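Local coordinates for protein PipY (Synechococcus elongatus, PDB 5NLC) that binds pyridoxal 5'-phosphate in a modified TIM barrel and is probably involved in keeping the cell's supply of this vitamin B6 cofactor in balance, at residues A[86-92]-A[111-116]; A[100-105]-A[143-147]; A[4-8]-A[213-217]; A[20-26]-A[41-47]. All coordinates share one frame; numbering follows the deposited sequence.

Contact 1 of 4, residues A[86-92]-A[111-116]; sequences DWIHSVD and PKLCLQ
In the beta-alpha-beta unit formed by strand 87-91, helix 94-107 and strand 112-116 of the modified TIM barrel, Trp87 and Lys112 meet on the inward face of two adjacent parallel strands. Lys112 CB sits squarely over the tryptophan six-membered ring, 3.6 Å from its centroid, a CH-pi contact, and farther along the lysine chain CD reaches CZ2 of Trp87 at 3.5 Å. His68 stacks on the same indole, and Trp208 meets it edge-to-face. The sulfur of Cys114 completes the inner cluster, at the edge of the Trp87 ring and obliquely placed to the imidazole of His89, whose two nitrogens are bonded to Ser191 and His68.

The strands are laced by alternating backbone bonds: Lys112 N to Asp86 O, Ile88 N to Lys112 O (2.7 Å), Cys114 N to Ile88 O. A beta bulge at His89 and Ser90 then shifts the register by one, and it is Val91 N that donates to Cys114 O, at 3.1 Å. On the outer face, beneath helix 94-107, one methyl of Leu113, CD2, packs against both Ile88 CB and Val91 CG2. With CG1 of Val91 anti to the backbone N (chi1 -174°), that branch touches Leu115 CD2 at 4.0 Å.

Contact 2 of 4, residues A[100-105]-A[143-147]; sequences LDRIAG and LQQVQ. With PO4 (phosphate ion), chain C.
Leu143 opens the loop 143-147 against the carboxylate of Asp101 on helix 94-107: its CB lies 3.5 Å from Asp101 OD1, while its CD2 methyl packs by Asp101 CG and OD2. Gln144 follows, its backbone N bonded to a water that in turn donates to Asp101 OD2 at 2.6 Å. Next, Gln145 N gives the direct bond, to Asp101 OD1 at 2.7 Å, arriving on the syn side of the carboxylate and 19° out of its plane. Both carboxylate oxygens are thus engaged by successive loop amides, one directly and one through water. The aspartate reaches them because its CG stands anti to the backbone N (chi1 -177°). At the N-terminal end of the barrel strands, the contact ties helix 94-107 to the start of strand 147-152, the second strand after it in the chain.

The Gln145 side chain bends at chi2 and lies across the helix, with CG 3.7 Å from Gly105 CA; the backbone O of Gln145 approaches Ala104 CB. Val146 points toward the helix, and CG1 meets Asp101 CA at 3.7 Å. Elsewhere on the helix, Arg102, with Arg79 and Arg99, binds a phosphate ion, probably from the crystallisation liquor, Arg102 NH2 bonding its O1 at 2.9 Å and NH1 its O3.

Contact 3 of 4, residues A[4-8]-A[213-217]; sequences IAERL and TQLFG
Leu8 and Leu215 make the tight part of this contact, between the first turn of helix 4-14 and the segment 213-217 that follows strand 208-211. The two side chains lie side by side and point the same way, with Leu215 CD2 3.5 Å from Leu8 CB. The other methyl of Leu215, CD1, rests over the centre of the Phe216 ring, whose edge is met at CD1 by Ile4 CD1, 4.1 Å away. Ile4 and Phe216 also pack on helix 30-38, and Phe216 stacks on His28, so the apolar side continues into the layer between barrel and helices.

The other side is more open and polar. Arg7 runs extended from CG to NE along the backbone of Gln214 and Leu215, and its NH1 bonds to Gln214 O at 3.1 Å. That oxygen lies in the guanidinium plane, but the donor stands well above the carbonyl plane. Phe216 O sits over one face of the guanidinium, toward its rim, 3.6 Å from Arg7 NE. A water bridges Arg7 O and Gln214 O, giving the latter a second donor. Replacing Arg7 with an alanine removes the direct side-chain donor to Gln214 O and would probably leave the backbone of 213-217 less firmly held to the helix.

Leu215 O is buried here without a hydrogen-bond partner, 3.2 Å from Arg7 CD. Thr213 binds pyridoxal 5'-phosphate when the cofactor is present; the chemistry implies that the segment beginning there is anchored on one flank by a single carbonyl, Gln214 O, bonded to a cationic side chain, and on the other by leucine, isoleucine and phenylalanine.

Contact 4 of 4, residues A[20-26]-A[41-47]; sequences QLIAVSK and QRHFGEN
Gln41 NE2 serves two carbonyls at once: it donates to Leu21 O across the contact at 2.9 Å and to His43 O within its own segment at 2.8 Å. Both oxygens lie close to the plane of the amide, as expected when its two hydrogens are shared out. The second bond uses a lone pair of His43 O, which also accepts from Ala23 N (2.9 Å) and is therefore gripped by two donors. The chain is bent at chi2 (64°), which turns the amide toward strand 20-24, where NE2 reaches Leu21 O. A leucine in place of Gln41 would probably leave Leu21 O without this donor and His43 O with one bond fewer.

Beyond it the backbone ladder continues with Gly45 N to Ala23 O and Ser25 N to Gly45 O. These parallel strands belong to the beta-alpha-beta unit 20-24, 30-38, 43-46 of the fold type III barrel, and their C-terminal ends carry Lys26, the predicted attachment point of the cofactor, and Asn47, which binds pyridoxal 5'-phosphate. Gly45 leaves room for Ile22 CG2, 3.5 Å from its N. On the face toward helix 30-38, Ala23 CB packs on Phe44 CD2.

Near the cofactor end, the bent Glu46 side chain brings OE2 very close to Ser25 OG, a contact too short as modelled for its details to be trusted; OE2 also forms a salt bridge with Lys55. The other carboxylate oxygen of Glu46, OE1, accepts from a water at 2.9 Å that also donates to Lys26 O. His43 ND1 is satisfied by His68, while His43 CD2 lies 3.7 Å from Gln20 OE1.

In the fold
Contacts 1 and 4 are the buried pair: each joins neighbouring parallel strands of the same barrel sheet, and they meet inside it where His89 CE1 touches Ile22 CD1. Main-chain ladders dominate both, but contact 1 adds an aromatic and sulfur cluster, whereas contact 4 adds a side-chain amide shared between two carbonyls and, nearer the cofactor site, a buried glutamate. Contacts 2 and 3 are partly exposed, on opposite sides of the chain's centre, and rely on one charged side chain, a water and apolar packing. Contact 2 shares helix 94-107 with the unit of contact 1 and continues its sheet through Gln147; contact 3 brings the chain ends together and packs Phe216 and Leu215 against contact 4.

Contact 1 of 4, residues A[86-92]-A[111-116]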
loop_
_atom_site.group_PDB
_atom_site.type_symbol
_atom_site.label_atom_id
_atom_site.label_comp_id
_atom_site.label_asym_id
_atom_site.label_seq_id
_atom_site.Cartn_x
_atom_site.Cartn_y
_atom_site.Cartn_z
ATOM N N ASP A 86 9.890 -2.498 -1.174
ATOM C CA ASP A 86 9.559 -2.807 -2.563
ATOM C C ASP A 86 8.368 -1.945 -3.073
ATOM O O ASP A 86 8.364 -1.517 -4.213
ATOM C CB ASP A 86 9.213 -4.313 -2.623
ATOM C CG ASP A 86 10.382 -5.168 -2.155
ATOM O OD1 ASP A 86 11.429 -5.013 -2.834
ATOM O OD2 ASP A 86 10.298 -5.834 -1.087
ATOM N N TRP A 87 7.391 -1.739 -2.206
ATOM C CA TRP A 87 6.183 -0.969 -2.424
ATOM C C TRP A 87 6.060 0.105 -1.371
ATOM O O TRP A 87 6.263 -0.167 -0.136
ATOM C CB TRP A 87 4.899 -1.824 -2.296
ATOM C CG TRP A 87 4.612 -2.688 -3.474
ATOM C CD1 TRP A 87 5.189 -3.859 -3.736
ATOM C CD2 TRP A 87 3.671 -2.454 -4.533
ATOM N NE1 TRP A 87 4.719 -4.385 -4.910
ATOM C CE2 TRP A 87 3.764 -3.548 -5.406
ATOM C CE3 TRP A 87 2.781 -1.424 -4.837
ATOM C CZ2 TRP A 87 3.034 -3.628 -6.602
ATOM C CZ3 TRP A 87 1.988 -1.547 -5.993
ATOM C CH2 TRP A 87 2.171 -2.591 -6.875
ATOM N N ILE A 88 5.686 1.302 -1.821
ATOM C CA ILE A 88 5.364 2.391 -0.911
ATOM C C ILE A 88 3.964 2.846 -1.256
ATOM O O ILE A 88 3.751 3.365 -2.355
ATOM C CB ILE A 88 6.389 3.550 -1.030
ATOM C CG1 ILE A 88 7.783 3.049 -0.754
ATOM C CG2 ILE A 88 5.930 4.709 -0.143
ATOM C CD1 ILE A 88 8.871 4.047 -1.066
ATOM N N HIS A 89 2.997 2.619 -0.344
ATOM C CA HIS A 89 1.567 2.890 -0.638
ATOM C C HIS A 89 1.123 4.297 -0.330
ATOM O O HIS A 89 0.078 4.718 -0.792
ATOM C CB HIS A 89 0.667 1.902 0.111
ATOM C CG HIS A 89 0.839 0.489 -0.337
ATOM N ND1 HIS A 89 -0.189 -0.218 -0.920
ATOM C CD2 HIS A 89 1.905 -0.364 -0.284
ATOM C CE1 HIS A 89 0.235 -1.445 -1.197
ATOM N NE2 HIS A 89 1.494 -1.569 -0.814
ATOM N N SER A 90 1.903 5.080 0.397
ATOM C CA SER A 90 1.416 6.273 1.005
ATOM C C SER A 90 2.009 7.474 0.335
ATOM O O SER A 90 2.422 8.433 0.996
ATOM C CB SER A 90 1.812 6.255 2.471
ATOM O OG SER A 90 3.212 5.943 2.633
ATOM N N VAL A 91 2.145 7.449 -0.974
ATOM C CA VAL A 91 2.721 8.629 -1.628
ATOM C C VAL A 91 1.658 9.695 -1.736
ATOM O O VAL A 91 0.773 9.588 -2.547
ATOM C CB VAL A 91 3.285 8.275 -2.974
ATOM C CG1 VAL A 91 3.993 9.459 -3.569
ATOM C CG2 VAL A 91 4.297 7.137 -2.748
ATOM N N ASP A 92 1.725 10.677 -0.861
ATOM C CA ASP A 92 0.633 11.604 -0.654
ATOM C C ASP A 92 0.779 12.979 -1.268
ATOM O O ASP A 92 -0.084 13.846 -1.086
ATOM C CB ASP A 92 0.384 11.728 0.859
ATOM C CG ASP A 92 1.558 12.381 1.591
ATOM O OD1 ASP A 92 2.737 12.152 1.327
ATOM O OD2 ASP A 92 1.274 13.172 2.458
ATOM N N PRO A 111 11.152 1.847 -6.648
ATOM C CA PRO A 111 9.972 1.399 -5.831
ATOM C C PRO A 111 8.672 1.402 -6.617
ATOM O O PRO A 111 8.481 2.292 -7.468
ATOM C CB PRO A 111 9.906 2.431 -4.722
ATOM C CG PRO A 111 10.602 3.616 -5.277
ATOM C CD PRO A 111 11.708 3.103 -6.143
ATOM N N LYS A 112 7.778 0.453 -6.300
ATOM C CA LYS A 112 6.431 0.497 -6.756
ATOM C C LYS A 112 5.585 1.369 -5.794
ATOM O O LYS A 112 5.683 1.236 -4.553
ATOM C CB LYS A 112 5.877 -0.918 -6.932
ATOM C CG LYS A 112 6.479 -1.605 -8.130
ATOM C CD LYS A 112 6.146 -3.060 -8.172
ATOM C CE LYS A 112 7.335 -3.905 -8.594
ATOM N NZ LYS A 112 6.793 -5.142 -9.252
ATOM N N LEU A 113 4.789 2.297 -6.362
ATOM C CA LEU A 113 4.118 3.356 -5.613
ATOM C C LEU A 113 2.641 3.273 -5.835
ATOM O O LEU A 113 2.188 2.983 -6.957
ATOM C CB LEU A 113 4.596 4.722 -6.033
ATOM C CG LEU A 113 6.107 4.972 -6.043
ATOM C CD1 LEU A 113 6.331 6.414 -6.405
ATOM C CD2 LEU A 113 6.772 4.731 -4.735
ATOM N N CYS A 114 1.903 3.447 -4.745
ATOM C CA CYS A 114 0.541 3.903 -4.830
ATOM C C CYS A 114 0.491 5.367 -4.396
ATOM O O CYS A 114 1.247 5.855 -3.515
ATOM C CB CYS A 114 -0.438 3.028 -4.022
ATOM S SG CYS A 114 -0.549 1.321 -4.652
ATOM N N LEU A 115 -0.401 6.084 -5.046
ATOM C CA LEU A 115 -0.662 7.459 -4.692
ATOM C C LEU A 115 -1.866 7.480 -3.739
ATOM O O LEU A 115 -2.972 7.036 -4.103
ATOM C CB LEU A 115 -0.982 8.233 -5.950
ATOM C CG LEU A 115 0.093 8.142 -7.033
ATOM C CD1 LEU A 115 -0.377 8.932 -8.256
ATOM C CD2 LEU A 115 1.377 8.729 -6.530
ATOM N N GLN A 116 -1.647 7.995 -2.552
ATOM C CA GLN A 116 -2.627 8.040 -1.498
ATOM C C GLN A 116 -3.428 9.308 -1.685
ATOM O O GLN A 116 -2.890 10.398 -1.513
ATOM C CB GLN A 116 -1.968 8.102 -0.153
ATOM C CG GLN A 116 -2.950 8.007 1.019
ATOM C CD GLN A 116 -2.286 8.028 2.361
ATOM O OE1 GLN A 116 -1.278 7.404 2.565
ATOM N NE2 GLN A 116 -2.960 8.616 3.342
#

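Contact 2 of 4, residues A[100-105]-A[143-147]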
loop_
_atom_site.group_PDB
_atom_site.type_symbol
_atom_site.label_atom_id
_atom_site.label_comp_id
_atom_site.label_asym_id
_atom_site.label_seq_id
_atom_site.Cartn_x
_atom_site.Cartn_y
_atom_site.Cartn_z
ATOM N N LEU A 100 11.158 10.652 -3.979
ATOM C CA LEU A 100 11.411 9.217 -4.152
ATOM C C LEU A 100 12.087 8.900 -5.525
ATOM O O LEU A 100 12.980 8.040 -5.633
ATOM C CB LEU A 100 10.110 8.439 -4.040
ATOM C CG LEU A 100 9.464 8.447 -2.610
ATOM C CD1 LEU A 100 8.008 7.961 -2.674
ATOM C CD2 LEU A 100 10.295 7.583 -1.667
ATOM N N ASP A 101 11.605 9.544 -6.549
ATOM C CA ASP A 101 12.153 9.370 -7.903
ATOM C C ASP A 101 13.634 9.820 -7.971
ATOM O O ASP A 101 14.461 9.135 -8.568
ATOM C CB ASP A 101 11.308 10.122 -8.921
ATOM C CG ASP A 101 11.797 9.904 -10.352
ATOM O OD1 ASP A 101 11.457 8.863 -10.932
ATOM O OD2 ASP A 101 12.515 10.775 -10.863
ATOM N N ARG A 102 13.960 10.936 -7.342
ATOM C CA ARG A 102 15.318 11.439 -7.353
ATOM C C ARG A 102 16.247 10.432 -6.604
ATOM O O ARG A 102 17.285 10.021 -7.113
ATOM C CB ARG A 102 15.389 12.805 -6.713
ATOM C CG ARG A 102 16.826 13.319 -6.619
ATOM C CD ARG A 102 16.942 14.766 -6.147
ATOM N NE ARG A 102 16.524 14.987 -4.757
ATOM C CZ ARG A 102 17.129 14.512 -3.655
ATOM N NH1 ARG A 102 18.200 13.707 -3.700
ATOM N NH2 ARG A 102 16.625 14.845 -2.465
ATOM N N ILE A 103 15.807 9.989 -5.432
ATOM C CA ILE A 103 16.552 9.041 -4.629
ATOM C C ILE A 103 16.652 7.707 -5.309
ATOM O O ILE A 103 17.755 7.128 -5.355
ATOM C CB ILE A 103 15.952 8.887 -3.221
ATOM C CG1 ILE A 103 16.096 10.214 -2.436
ATOM C CG2 ILE A 103 16.680 7.784 -2.441
ATOM C CD1 ILE A 103 15.135 10.308 -1.222
ATOM N N ALA A 104 15.532 7.226 -5.881
ATOM C CA ALA A 104 15.518 5.977 -6.668
ATOM C C ALA A 104 16.593 5.998 -7.781
ATOM O O ALA A 104 17.367 5.040 -7.887
ATOM C CB ALA A 104 14.147 5.701 -7.230
ATOM N N GLY A 105 16.672 7.096 -8.509
ATOM C CA GLY A 105 17.676 7.286 -9.569
ATOM C C GLY A 105 19.117 7.261 -9.076
ATOM O O GLY A 105 19.997 6.622 -9.683
ATOM N N LEU A 143 8.174 10.793 -14.425
ATOM C CA LEU A 143 9.103 10.287 -13.438
ATOM C C LEU A 143 9.620 8.935 -13.949
ATOM O O LEU A 143 8.834 8.040 -14.245
ATOM C CB LEU A 143 8.427 10.188 -12.066
ATOM C CG LEU A 143 8.044 11.506 -11.408
ATOM C CD1 LEU A 143 7.286 11.239 -10.109
ATOM C CD2 LEU A 143 9.210 12.458 -11.153
ATOM N N GLN A 144 10.917 8.816 -14.155
ATOM C CA GLN A 144 11.473 7.638 -14.838
ATOM C C GLN A 144 11.967 6.547 -13.930
ATOM O O GLN A 144 12.213 5.443 -14.409
ATOM C CB GLN A 144 12.692 8.075 -15.664
ATOM C CG GLN A 144 12.386 9.168 -16.647
ATOM C CD GLN A 144 11.471 8.691 -17.751
ATOM O OE1 GLN A 144 11.868 7.865 -18.586
ATOM N NE2 GLN A 144 10.232 9.200 -17.769
ATOM N N GLN A 145 12.158 6.847 -12.653
ATOM C CA GLN A 145 12.834 5.931 -11.730
ATOM C C GLN A 145 11.905 5.272 -10.704
ATOM O O GLN A 145 12.411 4.669 -9.742
ATOM C CB GLN A 145 13.854 6.682 -10.906
ATOM C CG GLN A 145 14.671 7.720 -11.636
ATOM C CD GLN A 145 15.541 7.097 -12.682
ATOM O OE1 GLN A 145 15.883 5.918 -12.599
ATOM N NE2 GLN A 145 15.923 7.866 -13.629
ATOM N N VAL A 146 10.628 5.559 -10.747
ATOM C CA VAL A 146 9.659 4.867 -9.901
ATOM C C VAL A 146 8.659 4.196 -10.751
ATOM O O VAL A 146 8.568 4.547 -11.914
ATOM C CB VAL A 146 8.973 5.858 -8.983
ATOM C CG1 VAL A 146 9.947 6.378 -7.904
ATOM C CG2 VAL A 146 8.311 6.988 -9.766
ATOM N N GLN A 147 7.826 3.307 -10.171
ATOM C CA GLN A 147 6.763 2.613 -10.937
ATOM C C GLN A 147 5.478 2.934 -10.252
ATOM O O GLN A 147 5.154 2.318 -9.234
ATOM C CB GLN A 147 6.973 1.094 -11.003
ATOM C CG GLN A 147 8.265 0.678 -11.723
ATOM C CD GLN A 147 8.584 -0.772 -11.460
ATOM O OE1 GLN A 147 8.009 -1.624 -12.084
ATOM N NE2 GLN A 147 9.412 -1.054 -10.453
HETATM P P PO4 C . 18.058 13.039 0.374
HETATM O O1 PO4 C . 16.697 13.021 -0.265
HETATM O O2 PO4 C . 18.155 11.934 1.403
HETATM O O3 PO4 C . 19.095 12.830 -0.711
HETATM O O4 PO4 C . 18.283 14.396 1.012
HETATM O O HOH W 1 12.594 11.030 -13.481
#

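Contact 3 of 4, residues A[4-8]-A[213-217]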
loop_
_atom_site.group_PDB
_atom_site.type_symbol
_atom_site.label_atom_id
_atom_site.label_comp_id
_atom_site.label_asym_id
_atom_site.label_seq_id
_atom_site.Cartn_x
_atom_site.Cartn_y
_atom_site.Cartn_z
ATOM N N ILE A 4 -1.335 -19.546 12.727
ATOM C CA ILE A 4 -1.194 -18.694 11.577
ATOM C C ILE A 4 -1.569 -19.408 10.273
ATOM O O ILE A 4 -2.255 -18.818 9.426
ATOM C CB ILE A 4 0.187 -18.050 11.536
ATOM C CG1 ILE A 4 0.374 -17.100 12.760
ATOM C CG2 ILE A 4 0.381 -17.319 10.232
ATOM C CD1 ILE A 4 1.815 -16.626 12.986
ATOM N N ALA A 5 -1.153 -20.648 10.088
ATOM C CA ALA A 5 -1.431 -21.306 8.801
ATOM C C ALA A 5 -2.949 -21.395 8.568
ATOM O O ALA A 5 -3.431 -21.198 7.443
ATOM C CB ALA A 5 -0.825 -22.696 8.737
ATOM N N GLU A 6 -3.667 -21.705 9.652
ATOM C CA GLU A 6 -5.117 -21.899 9.605
ATOM C C GLU A 6 -5.829 -20.571 9.297
ATOM O O GLU A 6 -6.749 -20.486 8.454
ATOM C CB GLU A 6 -5.610 -22.475 10.941
ATOM C CG GLU A 6 -5.085 -23.868 11.257
ATOM C CD GLU A 6 -5.473 -24.352 12.668
ATOM O OE1 GLU A 6 -6.231 -25.333 12.748
ATOM O OE2 GLU A 6 -5.026 -23.781 13.705
ATOM N N ARG A 7 -5.388 -19.521 9.969
ATOM C CA ARG A 7 -5.916 -18.162 9.716
ATOM C C ARG A 7 -5.691 -17.710 8.268
ATOM O O ARG A 7 -6.608 -17.147 7.591
ATOM C CB ARG A 7 -5.301 -17.184 10.715
ATOM C CG ARG A 7 -5.754 -17.338 12.166
ATOM C CD ARG A 7 -4.830 -16.515 13.036
ATOM N NE ARG A 7 -5.316 -16.404 14.387
ATOM C CZ ARG A 7 -6.273 -15.569 14.791
ATOM N NH1 ARG A 7 -6.891 -14.748 13.956
ATOM N NH2 ARG A 7 -6.651 -15.591 16.062
ATOM N N LEU A 8 -4.470 -17.919 7.776
ATOM C CA LEU A 8 -4.152 -17.558 6.387
ATOM C C LEU A 8 -5.035 -18.347 5.406
ATOM O O LEU A 8 -5.518 -17.780 4.440
ATOM C CB LEU A 8 -2.669 -17.799 6.033
ATOM C CG LEU A 8 -2.309 -17.379 4.607
ATOM C CD1 LEU A 8 -2.558 -15.889 4.419
ATOM C CD2 LEU A 8 -0.856 -17.635 4.243
ATOM N N THR A 213 -4.069 -8.611 12.780
ATOM C CA THR A 213 -4.514 -9.581 13.767
ATOM C C THR A 213 -5.294 -10.779 13.223
ATOM O O THR A 213 -5.055 -11.930 13.667
ATOM C CB THR A 213 -5.257 -8.791 14.855
ATOM O OG1 THR A 213 -4.258 -8.013 15.539
ATOM C CG2 THR A 213 -5.987 -9.691 15.861
ATOM N N GLN A 214 -6.204 -10.564 12.263
ATOM C CA GLN A 214 -6.925 -11.707 11.647
ATOM C C GLN A 214 -5.955 -12.785 11.089
ATOM O O GLN A 214 -6.321 -13.929 10.972
ATOM C CB GLN A 214 -7.866 -11.278 10.527
ATOM C CG GLN A 214 -9.342 -11.169 10.875
ATOM C CD GLN A 214 -10.205 -10.946 9.623
ATOM O OE1 GLN A 214 -10.187 -9.863 9.047
ATOM N NE2 GLN A 214 -10.955 -11.979 9.202
ATOM N N LEU A 215 -4.753 -12.394 10.693
ATOM C CA LEU A 215 -3.746 -13.326 10.189
ATOM C C LEU A 215 -2.805 -13.846 11.296
ATOM O O LEU A 215 -2.550 -15.059 11.410
ATOM C CB LEU A 215 -2.943 -12.639 9.066
ATOM C CG LEU A 215 -1.950 -13.420 8.174
ATOM C CD1 LEU A 215 -0.507 -13.362 8.663
ATOM C CD2 LEU A 215 -2.299 -14.877 8.000
ATOM N N PHE A 216 -2.241 -12.918 12.066
ATOM C CA PHE A 216 -1.213 -13.254 13.021
ATOM C C PHE A 216 -1.885 -13.628 14.317
ATOM O O PHE A 216 -3.114 -13.524 14.462
ATOM C CB PHE A 216 -0.278 -12.061 13.258
ATOM C CG PHE A 216 0.708 -11.798 12.129
ATOM C CD1 PHE A 216 1.789 -12.680 11.878
ATOM C CD2 PHE A 216 0.600 -10.685 11.350
ATOM C CE1 PHE A 216 2.689 -12.445 10.863
ATOM C CE2 PHE A 216 1.475 -10.465 10.330
ATOM C CZ PHE A 216 2.555 -11.321 10.103
ATOM N N GLY A 217 -1.102 -14.037 15.294
ATOM C CA GLY A 217 -1.693 -14.185 16.635
ATOM C C GLY A 217 -2.403 -12.914 17.148
ATOM O O GLY A 217 -2.446 -11.893 16.465
HETATM O O HOH W 2 -8.572 -15.665 9.529
#

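Contact 4 of 4, residues A[20-26]-A[41-47]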
loop_
_atom_site.group_PDB
_atom_site.type_symbol
_atom_site.label_atom_id
_atom_site.label_comp_id
_atom_site.label_asym_id
_atom_site.label_seq_id
_atom_site.Cartn_x
_atom_site.Cartn_y
_atom_site.Cartn_z
ATOM N N GLN A 20 -4.643 -9.437 -3.374
ATOM C CA GLN A 20 -3.511 -9.870 -2.566
ATOM C C GLN A 20 -3.593 -9.265 -1.186
ATOM O O GLN A 20 -3.882 -8.094 -0.976
ATOM C CB GLN A 20 -2.203 -9.532 -3.291
ATOM C CG GLN A 20 -1.943 -10.460 -4.466
ATOM C CD GLN A 20 -1.691 -11.947 -4.022
ATOM O OE1 GLN A 20 -0.969 -12.231 -3.054
ATOM N NE2 GLN A 20 -2.330 -12.882 -4.716
ATOM N N LEU A 21 -3.371 -10.122 -0.235
ATOM C CA LEU A 21 -3.349 -9.742 1.133
ATOM C C LEU A 21 -1.947 -9.335 1.565
ATOM O O LEU A 21 -0.977 -10.082 1.322
ATOM C CB LEU A 21 -3.761 -11.025 1.862
ATOM C CG LEU A 21 -3.946 -10.976 3.301
ATOM C CD1 LEU A 21 -4.989 -12.055 3.582
ATOM C CD2 LEU A 21 -2.631 -11.229 4.040
ATOM N N ILE A 22 -1.828 -8.190 2.217
ATOM C CA ILE A 22 -0.578 -7.741 2.820
ATOM C C ILE A 22 -0.699 -8.020 4.325
ATOM O O ILE A 22 -1.628 -7.520 4.984
ATOM C CB ILE A 22 -0.314 -6.245 2.596
ATOM C CG1 ILE A 22 -0.164 -5.964 1.119
ATOM C CG2 ILE A 22 0.971 -5.801 3.339
ATOM C CD1 ILE A 22 -0.261 -4.483 0.778
ATOM N N ALA A 23 0.174 -8.891 4.841
ATOM C CA ALA A 23 0.190 -9.180 6.246
ATOM C C ALA A 23 0.879 -8.042 7.009
ATOM O O ALA A 23 2.067 -7.783 6.837
ATOM C CB ALA A 23 0.860 -10.498 6.544
ATOM N N VAL A 24 0.109 -7.330 7.797
ATOM C CA VAL A 24 0.593 -6.184 8.564
ATOM C C VAL A 24 1.304 -6.716 9.812
ATOM O O VAL A 24 0.651 -7.221 10.722
ATOM C CB VAL A 24 -0.505 -5.181 8.925
ATOM C CG1 VAL A 24 0.101 -4.046 9.751
ATOM C CG2 VAL A 24 -1.199 -4.666 7.678
ATOM N N SER A 25 2.631 -6.645 9.792
ATOM C CA SER A 25 3.484 -7.314 10.790
ATOM C C SER A 25 3.867 -6.341 11.915
ATOM O O SER A 25 4.657 -6.668 12.751
ATOM C CB SER A 25 4.763 -7.871 10.122
ATOM O OG SER A 25 5.452 -6.873 9.351
ATOM N N LYS A 26 3.266 -5.159 11.915
ATOM C CA LYS A 26 3.574 -4.080 12.855
ATOM C C LYS A 26 3.800 -4.458 14.280
ATOM O O LYS A 26 4.778 -3.968 14.876
ATOM C CB LYS A 26 2.487 -2.990 12.802
ATOM C CG LYS A 26 2.391 -2.057 13.994
ATOM C CD LYS A 26 1.350 -0.976 13.720
ATOM C CE LYS A 26 -0.087 -1.532 13.648
ATOM N NZ LYS A 26 -0.860 -1.122 12.404
ATOM N N GLN A 41 2.688 -17.020 3.007
ATOM C CA GLN A 41 2.606 -15.577 2.891
ATOM C C GLN A 41 3.913 -14.981 2.401
ATOM O O GLN A 41 5.019 -15.366 2.887
ATOM C CB GLN A 41 2.220 -14.973 4.220
ATOM C CG GLN A 41 1.918 -13.485 4.227
ATOM C CD GLN A 41 0.723 -13.093 3.407
ATOM O OE1 GLN A 41 -0.193 -13.909 3.227
ATOM N NE2 GLN A 41 0.713 -11.839 2.865
ATOM N N ARG A 42 3.802 -13.991 1.473
ATOM C CA ARG A 42 4.937 -13.300 0.893
ATOM C C ARG A 42 4.966 -11.811 1.020
ATOM O O ARG A 42 6.060 -11.208 1.004
ATOM C CB ARG A 42 5.082 -13.656 -0.588
ATOM C CG ARG A 42 5.308 -15.166 -0.808
ATOM C CD ARG A 42 6.654 -15.621 -0.374
ATOM N NE ARG A 42 6.854 -17.076 -0.561
ATOM C CZ ARG A 42 6.521 -18.036 0.297
ATOM N NH1 ARG A 42 5.917 -17.771 1.439
ATOM N NH2 ARG A 42 6.812 -19.292 -0.005
ATOM N N HIS A 43 3.797 -11.193 1.150
ATOM C CA HIS A 43 3.703 -9.743 1.272
ATOM C C HIS A 43 3.483 -9.317 2.704
ATOM O O HIS A 43 2.518 -9.752 3.351
ATOM C CB HIS A 43 2.517 -9.268 0.449
ATOM C CG HIS A 43 2.665 -9.523 -1.013
ATOM N ND1 HIS A 43 3.552 -8.818 -1.802
ATOM C CD2 HIS A 43 2.060 -10.424 -1.828
ATOM C CE1 HIS A 43 3.507 -9.281 -3.042
ATOM N NE2 HIS A 43 2.558 -10.216 -3.093
ATOM N N PHE A 44 4.392 -8.511 3.206
ATOM C CA PHE A 44 4.386 -8.036 4.564
ATOM C C PHE A 44 4.472 -6.556 4.586
ATOM O O PHE A 44 5.128 -5.945 3.735
ATOM C CB PHE A 44 5.546 -8.641 5.348
ATOM C CG PHE A 44 5.422 -10.116 5.528
ATOM C CD1 PHE A 44 5.876 -10.969 4.547
ATOM C CD2 PHE A 44 4.697 -10.639 6.584
ATOM C CE1 PHE A 44 5.745 -12.351 4.655
ATOM C CE2 PHE A 44 4.565 -12.026 6.712
ATOM C CZ PHE A 44 5.072 -12.890 5.763
ATOM N N GLY A 45 3.700 -5.957 5.484
ATOM C CA GLY A 45 3.553 -4.532 5.526
ATOM C C GLY A 45 3.883 -3.955 6.916
ATOM O O GLY A 45 3.530 -4.557 7.972
ATOM N N GLU A 46 4.525 -2.789 6.899
ATOM C CA GLU A 46 4.829 -2.073 8.138
ATOM C C GLU A 46 4.300 -0.647 7.993
ATOM O O GLU A 46 4.236 -0.124 6.896
ATOM C CB GLU A 46 6.313 -2.073 8.404
ATOM C CG GLU A 46 6.901 -3.471 8.788
ATOM C CD GLU A 46 6.677 -3.873 10.239
ATOM O OE1 GLU A 46 6.535 -2.960 11.101
ATOM O OE2 GLU A 46 6.637 -5.123 10.547
ATOM N N ASN A 47 3.981 -0.010 9.110
ATOM C CA ASN A 47 3.472 1.370 9.050
ATOM C C ASN A 47 4.608 2.381 9.109
ATOM O O ASN A 47 4.435 3.459 8.619
ATOM C CB ASN A 47 2.500 1.707 10.172
ATOM C CG ASN A 47 1.114 1.152 9.938
ATOM O OD1 ASN A 47 0.806 0.539 8.888
ATOM N ND2 ASN A 47 0.269 1.327 10.940
HETATM O O HOH W 3 6.973 -3.187 13.913
#